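PDB 4TTR: dephospho-CoA kinase from Legionella pneumophila subsp. pneumophila, which probably catalyses the last step of coenzyme A biosynthesis, transferring a phosphate from ATP to the 3'-hydroxyl of dephospho-CoA. Local coordinates for residues A[95-98]-A[99-103]; A[189-192]-A[193-197]; A[55-59]-A[60-64]; A[103-106]-A[107-110]. All coordinates share one frame; numbering follows the deposited sequence.

Overall arrangement
Along the chain the order is contact 3, contact 1, contact 4, contact 2. Contacts 1 and 4 are successive turns of helix 92-115 and share His103; their centres lie about 11 Å apart. Contact 3, the start of helix 59-68, packs against this helix: Leu101 and Leu102 of contact 1 meet Ile64 and Cys60, and Val105 of contact 4 touches Cys60. Contact 2 is remote, its centre about 32 to 39 Å from the others and on the opposite side of the chain's centre, where edge strand 185-188 of the five-stranded parallel sheet passes into helix 192-213. Three contacts thus build a helical flank, while the fourth lies beside the predicted ATP-binding loop.

Contact 1. Residues A[95-98]-A[99-103]; sequences RLWL and ESLLH
Residues 95-103 form regular alpha-helix, in which Glu99 N, Ser100 N, Leu101 N and Leu102 N each donate to the carbonyl four residues earlier. Leu96 O is gripped twice by the same residue: Ser100 N arrives from one face of the carbonyl plane and Ser100 OG, at 2.8 Å from Leu96 O, from the other. A chi1 of -60° turns that hydroxyl back along the helix, which is how serine can satisfy itself on an exposed helical face. A water adds a third, longer donation to Leu96 O and also gives a proton to Glu99 OE1 at 2.8 Å, while Glu99 OE2 is hydrogen-bonded to His134 ND1. The helix is amphipathic, its apolar side turned to helices 59-68 and 81-90 on the flank of this P-loop kinase. On that side Trp97 and Leu101 lie alongside each other, Leu101 CD2 coming obliquely to the indole at 3.8 Å from Trp97 CH2; the ring also stacks with His67. Leu98 and Leu102 slant across one another, with Leu98 CD1 3.8 Å from Leu102 CD1. With two methyls, leucine can touch its helical neighbour and the facing helices together: Leu98 reaches Ile84 and Ile88, Leu101 Ile64, and Leu102 Cys60.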
# COMPACT_ATOMS: atom_id res chain seq x y z
N ARG A 95 -13.84 -5.60 -4.06
CA ARG A 95 -12.78 -4.73 -3.58
C ARG A 95 -13.39 -3.55 -2.86
O ARG A 95 -12.97 -3.18 -1.77
CB ARG A 95 -11.89 -4.24 -4.72
CG ARG A 95 -10.92 -3.16 -4.29
CD ARG A 95 -9.72 -3.07 -5.19
NE ARG A 95 -10.09 -2.84 -6.57
CZ ARG A 95 -10.51 -1.67 -7.05
NH1 ARG A 95 -10.62 -0.62 -6.25
NH2 ARG A 95 -10.83 -1.56 -8.34
N LEU A 96 -14.41 -2.96 -3.48
CA LEU A 96 -15.08 -1.80 -2.91
C LEU A 96 -15.82 -2.17 -1.63
O LEU A 96 -15.82 -1.40 -0.67
CB LEU A 96 -16.03 -1.18 -3.93
CG LEU A 96 -15.32 -0.39 -5.04
CD1 LEU A 96 -16.27 -0.09 -6.19
CD2 LEU A 96 -14.74 0.91 -4.49
N TRP A 97 -16.46 -3.34 -1.63
CA TRP A 97 -17.17 -3.79 -0.45
C TRP A 97 -16.20 -3.91 0.72
O TRP A 97 -16.48 -3.42 1.82
CB TRP A 97 -17.86 -5.14 -0.70
CG TRP A 97 -18.57 -5.66 0.52
CD1 TRP A 97 -19.87 -5.43 0.88
CD2 TRP A 97 -18.02 -6.49 1.55
NE1 TRP A 97 -20.16 -6.06 2.07
CE2 TRP A 97 -19.04 -6.72 2.50
CE3 TRP A 97 -16.76 -7.06 1.77
CZ2 TRP A 97 -18.84 -7.49 3.64
CZ3 TRP A 97 -16.56 -7.83 2.90
CH2 TRP A 97 -17.60 -8.04 3.82
N LEU A 98 -15.06 -4.55 0.48
CA LEU A 98 -14.08 -4.79 1.53
C LEU A 98 -13.45 -3.49 2.00
O LEU A 98 -13.17 -3.32 3.18
CB LEU A 98 -13.00 -5.75 1.03
CG LEU A 98 -11.96 -6.17 2.07
CD1 LEU A 98 -12.61 -6.82 3.28
CD2 LEU A 98 -10.92 -7.10 1.46
N GLU A 99 -13.23 -2.56 1.07
CA GLU A 99 -12.64 -1.28 1.41
C GLU A 99 -13.63 -0.46 2.25
O GLU A 99 -13.23 0.23 3.18
CB GLU A 99 -12.23 -0.52 0.14
CG GLU A 99 -11.27 0.64 0.39
CD GLU A 99 -11.96 1.90 0.89
OE1 GLU A 99 -13.14 2.11 0.54
OE2 GLU A 99 -11.33 2.68 1.64
N SER A 100 -14.91 -0.57 1.92
CA SER A 100 -15.94 0.13 2.69
C SER A 100 -16.06 -0.43 4.09
O SER A 100 -16.30 0.31 5.04
CB SER A 100 -17.29 0.05 1.98
OG SER A 100 -17.24 0.63 0.69
N LEU A 101 -15.91 -1.75 4.22
CA LEU A 101 -16.01 -2.42 5.51
C LEU A 101 -14.89 -2.00 6.44
O LEU A 101 -15.11 -1.72 7.62
CB LEU A 101 -16.00 -3.94 5.33
CG LEU A 101 -15.99 -4.78 6.62
CD1 LEU A 101 -17.36 -4.80 7.26
CD2 LEU A 101 -15.50 -6.19 6.34
N LEU A 102 -13.67 -1.96 5.91
CA LEU A 102 -12.48 -1.75 6.73
C LEU A 102 -12.14 -0.28 6.93
O LEU A 102 -11.45 0.06 7.89
CB LEU A 102 -11.28 -2.46 6.09
CG LEU A 102 -11.39 -3.98 5.98
CD1 LEU A 102 -10.26 -4.53 5.12
CD2 LEU A 102 -11.39 -4.64 7.35
N HIS A 103 -12.61 0.58 6.04
CA HIS A 103 -12.22 1.99 6.06
C HIS A 103 -12.45 2.69 7.41
O HIS A 103 -11.56 3.39 7.89
CB HIS A 103 -12.94 2.76 4.95
CG HIS A 103 -12.96 4.25 5.18
ND1 HIS A 103 -11.82 5.01 5.23
CD2 HIS A 103 -13.99 5.10 5.38
CE1 HIS A 103 -12.14 6.27 5.45
NE2 HIS A 103 -13.45 6.36 5.54
O HOH W 1 -14.92 1.57 -1.56

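Contact 2. Residues A[189-192]-A[193-197]; sequences NESG and LSELK
Asn189 and Leu196 make the close-packed half of this contact, the flat amide lying against the two leucine methyls. Leu196 CD1 lies 3.9 Å from Asn189 CG, and Leu196 CD2 is equally far, 3.9 Å, from Asn189 ND2. Both residues are buried, and ND2 of the buried amide is satisfied by Ser27 O in the predicted ATP-binding loop. Asparagine therefore suits a place that needs a flat surface for leucine on one hand and a donor for a loop carbonyl on the other. Leu196 N donates to Gly192 O at 3.2 Å. Gly192 has a phi of 79°, a backbone shape that favours glycine. The other half is looser and exposed. Ser191 OG only brushes Glu195 CB at 3.6 Å, and a water bridges the opening turn, donating to Ser191 O at 2.9 Å and accepting a longer bond from Glu195 N. Asn189 follows edge strand 185-188 and bonds through its backbone to Ile145, at the end of strand 140-145, while Leu193 and Leu196 lean on Thr31 of helix 29-38, where Leu196 also touches Val32.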
# COMPACT_ATOMS: atom_id res chain seq x y z
N ASN A 189 11.65 2.81 -9.84
CA ASN A 189 12.61 1.89 -9.24
C ASN A 189 13.16 0.95 -10.30
O ASN A 189 12.69 -0.17 -10.45
CB ASN A 189 11.95 1.10 -8.11
CG ASN A 189 12.90 0.10 -7.46
OD1 ASN A 189 14.11 0.18 -7.62
ND2 ASN A 189 12.34 -0.86 -6.74
N GLU A 190 14.16 1.43 -11.04
CA GLU A 190 14.62 0.75 -12.25
C GLU A 190 16.10 0.34 -12.22
O GLU A 190 16.62 -0.12 -13.23
CB GLU A 190 14.37 1.65 -13.47
CG GLU A 190 14.81 3.10 -13.30
CD GLU A 190 14.73 3.91 -14.59
OE1 GLU A 190 15.31 5.01 -14.65
OE2 GLU A 190 14.08 3.44 -15.55
N SER A 191 16.77 0.48 -11.08
CA SER A 191 18.19 0.13 -11.03
C SER A 191 18.78 -0.09 -9.64
O SER A 191 19.66 0.66 -9.21
CB SER A 191 19.00 1.22 -11.73
OG SER A 191 19.02 2.41 -10.97
N GLY A 192 18.32 -1.11 -8.93
CA GLY A 192 19.00 -1.56 -7.72
C GLY A 192 18.76 -0.76 -6.45
O GLY A 192 18.31 0.39 -6.48
N LEU A 193 19.09 -1.38 -5.32
CA LEU A 193 18.80 -0.85 -3.99
C LEU A 193 19.50 0.46 -3.67
O LEU A 193 18.96 1.30 -2.95
CB LEU A 193 19.18 -1.88 -2.92
CG LEU A 193 18.34 -3.14 -2.79
CD1 LEU A 193 18.96 -4.06 -1.75
CD2 LEU A 193 16.90 -2.81 -2.41
N SER A 194 20.72 0.64 -4.18
CA SER A 194 21.51 1.81 -3.85
C SER A 194 20.90 3.09 -4.43
O SER A 194 20.80 4.10 -3.74
CB SER A 194 22.95 1.65 -4.33
OG SER A 194 23.71 2.81 -4.08
N GLU A 195 20.50 3.04 -5.70
CA GLU A 195 19.88 4.21 -6.32
C GLU A 195 18.49 4.44 -5.75
O GLU A 195 18.02 5.57 -5.70
CB GLU A 195 19.80 4.06 -7.84
CG GLU A 195 20.88 4.84 -8.60
CD GLU A 195 20.85 6.33 -8.28
OE1 GLU A 195 19.75 6.93 -8.34
OE2 GLU A 195 21.92 6.89 -7.98
N LEU A 196 17.84 3.36 -5.33
CA LEU A 196 16.54 3.48 -4.69
C LEU A 196 16.68 4.29 -3.41
O LEU A 196 15.90 5.20 -3.15
CB LEU A 196 15.96 2.09 -4.40
CG LEU A 196 14.55 2.04 -3.81
CD1 LEU A 196 13.56 2.74 -4.73
CD2 LEU A 196 14.13 0.60 -3.57
N LYS A 197 17.70 3.97 -2.63
CA LYS A 197 17.99 4.68 -1.39
C LYS A 197 18.33 6.15 -1.65
O LYS A 197 17.92 7.03 -0.89
CB LYS A 197 19.14 4.01 -0.65
CG LYS A 197 19.46 4.66 0.68
CD LYS A 197 20.77 4.10 1.22
CE LYS A 197 21.17 4.78 2.52
NZ LYS A 197 21.60 6.19 2.32
O HOH W 2 21.79 0.50 -7.28

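Contact 3. Residues A[55-59]-A[60-64]; sequences SKNTP and CYQDI
Tyr61 folds back over the loop that leads into its own helix, and its side chain can be followed outward from CB. Tyr61 CB lies 3.1 Å from both Thr58 OG1 and Ser55 O, which sit on the same side of it; chi1 of 162°, CG anti to the backbone N, then carries the ring over the loop. Further out, one face of the ring lies against the backbone of Lys56 and Asn57. Tyr61 CD1 is 3.2 Å from Asn57 N, which stands above the plane toward the rim. Across the same face Lys56 CA makes a CH-pi contact, 3.9 Å from the centroid of the Tyr61 ring and 15° off its normal. At the tip, Tyr61 OH passes Lys56 CG at 3.8 Å before bonding to Gly77 O. The loop under the ring is a type II beta turn from Ser55 to Thr58, closed by Thr58 N to Ser55 O, and it runs straight into the N-cap of helix 59-68. Thr58 OG1 accepts the capping bond from Tyr61 N at 3.2 Å, satisfying an amide that has no preceding turn to bond to; the same hydroxyl also hydrogen-bonds with Leu53 O. Pro59 suits the first helical turn because it has no N-H left to satisfy, while its carbonyl accepts from Asp63 N at 3.0 Å. On the inner side, Cys60 packs against Val105 of helix 92-115.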
# COMPACT_ATOMS: atom_id res chain seq x y z
N SER A 55 -8.00 -9.99 12.53
CA SER A 55 -7.55 -11.11 13.36
C SER A 55 -8.73 -11.98 13.76
O SER A 55 -9.88 -11.57 13.61
CB SER A 55 -6.83 -10.60 14.62
OG SER A 55 -5.48 -10.29 14.35
N LYS A 56 -8.44 -13.16 14.29
CA LYS A 56 -9.47 -14.12 14.64
C LYS A 56 -10.52 -13.51 15.58
O LYS A 56 -10.20 -12.99 16.65
CB LYS A 56 -8.84 -15.36 15.28
CG LYS A 56 -9.47 -16.67 14.87
CD LYS A 56 -8.74 -17.86 15.48
CE LYS A 56 -7.71 -18.44 14.52
NZ LYS A 56 -6.69 -19.27 15.23
N ASN A 57 -11.78 -13.59 15.15
CA ASN A 57 -12.95 -13.15 15.92
C ASN A 57 -13.03 -11.64 16.19
O ASN A 57 -13.71 -11.21 17.12
CB ASN A 57 -13.01 -13.92 17.25
CG ASN A 57 -13.78 -15.22 17.12
OD1 ASN A 57 -14.90 -15.24 16.63
ND2 ASN A 57 -13.16 -16.31 17.56
N THR A 58 -12.39 -10.84 15.35
CA THR A 58 -12.71 -9.41 15.30
C THR A 58 -14.02 -9.27 14.54
O THR A 58 -14.41 -10.17 13.80
CB THR A 58 -11.61 -8.57 14.60
OG1 THR A 58 -11.41 -9.05 13.27
CG2 THR A 58 -10.31 -8.64 15.37
N PRO A 59 -14.72 -8.13 14.72
CA PRO A 59 -15.95 -7.89 13.94
C PRO A 59 -15.74 -8.00 12.43
O PRO A 59 -16.54 -8.65 11.75
CB PRO A 59 -16.32 -6.46 14.34
CG PRO A 59 -15.73 -6.27 15.69
CD PRO A 59 -14.46 -7.06 15.69
N CYS A 60 -14.69 -7.38 11.90
CA CYS A 60 -14.45 -7.39 10.46
C CYS A 60 -14.11 -8.78 9.95
O CYS A 60 -14.50 -9.16 8.85
CB CYS A 60 -13.32 -6.42 10.10
SG CYS A 60 -13.82 -4.69 10.20
N TYR A 61 -13.37 -9.54 10.75
CA TYR A 61 -13.09 -10.94 10.46
C TYR A 61 -14.39 -11.72 10.29
O TYR A 61 -14.53 -12.53 9.37
CB TYR A 61 -12.22 -11.51 11.58
CG TYR A 61 -12.16 -13.02 11.68
CD1 TYR A 61 -13.17 -13.74 12.31
CD2 TYR A 61 -11.05 -13.72 11.21
CE1 TYR A 61 -13.10 -15.11 12.43
CE2 TYR A 61 -10.97 -15.09 11.33
CZ TYR A 61 -12.00 -15.78 11.95
OH TYR A 61 -11.93 -17.15 12.07
N GLN A 62 -15.35 -11.45 11.17
CA GLN A 62 -16.64 -12.13 11.13
C GLN A 62 -17.44 -11.76 9.88
O GLN A 62 -18.04 -12.62 9.24
CB GLN A 62 -17.44 -11.81 12.40
CG GLN A 62 -16.87 -12.44 13.67
CD GLN A 62 -17.32 -11.76 14.95
OE1 GLN A 62 -18.04 -10.75 14.91
NE2 GLN A 62 -16.91 -12.30 16.09
N ASP A 63 -17.45 -10.47 9.54
CA ASP A 63 -18.21 -9.99 8.39
C ASP A 63 -17.62 -10.49 7.08
O ASP A 63 -18.35 -10.77 6.13
CB ASP A 63 -18.26 -8.46 8.38
CG ASP A 63 -18.95 -7.89 9.61
OD1 ASP A 63 -19.72 -8.62 10.26
OD2 ASP A 63 -18.73 -6.70 9.90
N ILE A 64 -16.29 -10.59 7.03
CA ILE A 64 -15.60 -11.09 5.85
C ILE A 64 -15.97 -12.54 5.58
O ILE A 64 -16.29 -12.91 4.44
CB ILE A 64 -14.06 -10.95 6.03
CG1 ILE A 64 -13.65 -9.49 5.87
CG2 ILE A 64 -13.30 -11.80 5.00
CD1 ILE A 64 -12.24 -9.19 6.32

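Contact 4. Residues A[103-106]-A[107-110]; sequences HPVI and RKKI
Ile106 and Ile110 meet one turn apart, with Ile106 CG2 3.8 Å from Ile110 CD1. Ile110 CG1 also rests 3.3 Å from Ile106 O, the carbonyl that takes the Ile110 N bond. Beside this apolar pair, Arg107 runs past His103: Arg107 CD lies 3.9 Å from His103 CE1, approaching the imidazole obliquely, and the ring and guanidinium planes are 44° apart. The chain of Arg107 starts anti to its amide and runs back toward Pro104, and the bend at chi3 (58°) turns the guanidinium toward a water. The water links Arg107 to the Pro104 backbone, donating to Pro104 O at 2.7 Å and accepting from Arg107 NH2 at 2.6 Å. Behind these side chains the helix is kinked, since Pro104 has no amide proton and Val105 N makes no bond to the turn before. The bonds from Lys108 N to Pro104 O and from Lys109 N to Val105 O are weak, whereas those of Arg107 N to His103 O and Ile110 N to Ile106 O, on the flanks, are both 3.0 Å. Further out, Ala50 of helix 46-52 touches Ile106, Tyr135 and Tyr137 touch Ile110, and His134 stacks on His103. Arg107 NH1 forms a salt bridge with Glu111, whose negative charge probably balances the guanidinium and helps fix its position, while the water ties it to Pro104.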
# COMPACT_ATOMS: atom_id res chain seq x y z
N HIS A 103 -12.61 0.58 6.04
CA HIS A 103 -12.22 1.99 6.06
C HIS A 103 -12.45 2.69 7.41
O HIS A 103 -11.56 3.39 7.89
CB HIS A 103 -12.94 2.76 4.95
CG HIS A 103 -12.96 4.25 5.18
ND1 HIS A 103 -11.82 5.01 5.23
CD2 HIS A 103 -13.99 5.10 5.38
CE1 HIS A 103 -12.14 6.27 5.45
NE2 HIS A 103 -13.45 6.36 5.54
N PRO A 104 -13.64 2.51 8.01
CA PRO A 104 -13.93 3.18 9.29
C PRO A 104 -12.98 2.79 10.41
O PRO A 104 -12.53 3.66 11.15
CB PRO A 104 -15.35 2.72 9.61
CG PRO A 104 -15.94 2.33 8.31
CD PRO A 104 -14.81 1.75 7.53
N VAL A 105 -12.69 1.50 10.55
CA VAL A 105 -11.82 1.04 11.63
C VAL A 105 -10.36 1.37 11.34
O VAL A 105 -9.62 1.75 12.25
CB VAL A 105 -11.97 -0.49 11.89
CG1 VAL A 105 -13.27 -0.79 12.61
CG2 VAL A 105 -11.86 -1.29 10.60
N ILE A 106 -9.94 1.25 10.09
CA ILE A 106 -8.56 1.56 9.72
C ILE A 106 -8.26 3.03 9.97
O ILE A 106 -7.19 3.37 10.46
CB ILE A 106 -8.27 1.20 8.25
CG1 ILE A 106 -8.24 -0.32 8.09
CG2 ILE A 106 -6.95 1.80 7.79
CD1 ILE A 106 -8.05 -0.81 6.66
N ARG A 107 -9.21 3.90 9.63
CA ARG A 107 -9.02 5.34 9.77
C ARG A 107 -8.81 5.73 11.23
O ARG A 107 -8.01 6.61 11.53
CB ARG A 107 -10.20 6.11 9.18
CG ARG A 107 -9.92 7.60 9.01
CD ARG A 107 -11.18 8.37 8.62
NE ARG A 107 -12.24 8.21 9.61
CZ ARG A 107 -12.54 9.09 10.56
NH1 ARG A 107 -11.87 10.23 10.68
NH2 ARG A 107 -13.53 8.82 11.41
N LYS A 108 -9.55 5.09 12.13
CA LYS A 108 -9.43 5.37 13.55
C LYS A 108 -8.04 5.02 14.07
O LYS A 108 -7.48 5.72 14.92
CB LYS A 108 -10.49 4.61 14.35
CG LYS A 108 -11.74 5.42 14.62
CD LYS A 108 -12.73 4.62 15.45
CE LYS A 108 -13.65 3.78 14.57
NZ LYS A 108 -14.07 2.52 15.24
N LYS A 109 -7.48 3.93 13.56
CA LYS A 109 -6.14 3.50 13.95
C LYS A 109 -5.08 4.44 13.39
O LYS A 109 -4.10 4.76 14.07
CB LYS A 109 -5.87 2.07 13.48
CG LYS A 109 -5.53 1.09 14.59
CD LYS A 109 -6.61 1.05 15.66
CE LYS A 109 -7.00 -0.37 16.01
NZ LYS A 109 -8.02 -0.44 17.10
N ILE A 110 -5.27 4.89 12.15
CA ILE A 110 -4.35 5.83 11.53
C ILE A 110 -4.30 7.11 12.35
O ILE A 110 -3.22 7.64 12.63
CB ILE A 110 -4.76 6.15 10.06
CG1 ILE A 110 -4.53 4.92 9.18
CG2 ILE A 110 -3.97 7.34 9.52
CD1 ILE A 110 -5.06 5.06 7.77
O HOH W 3 -13.46 6.21 11.30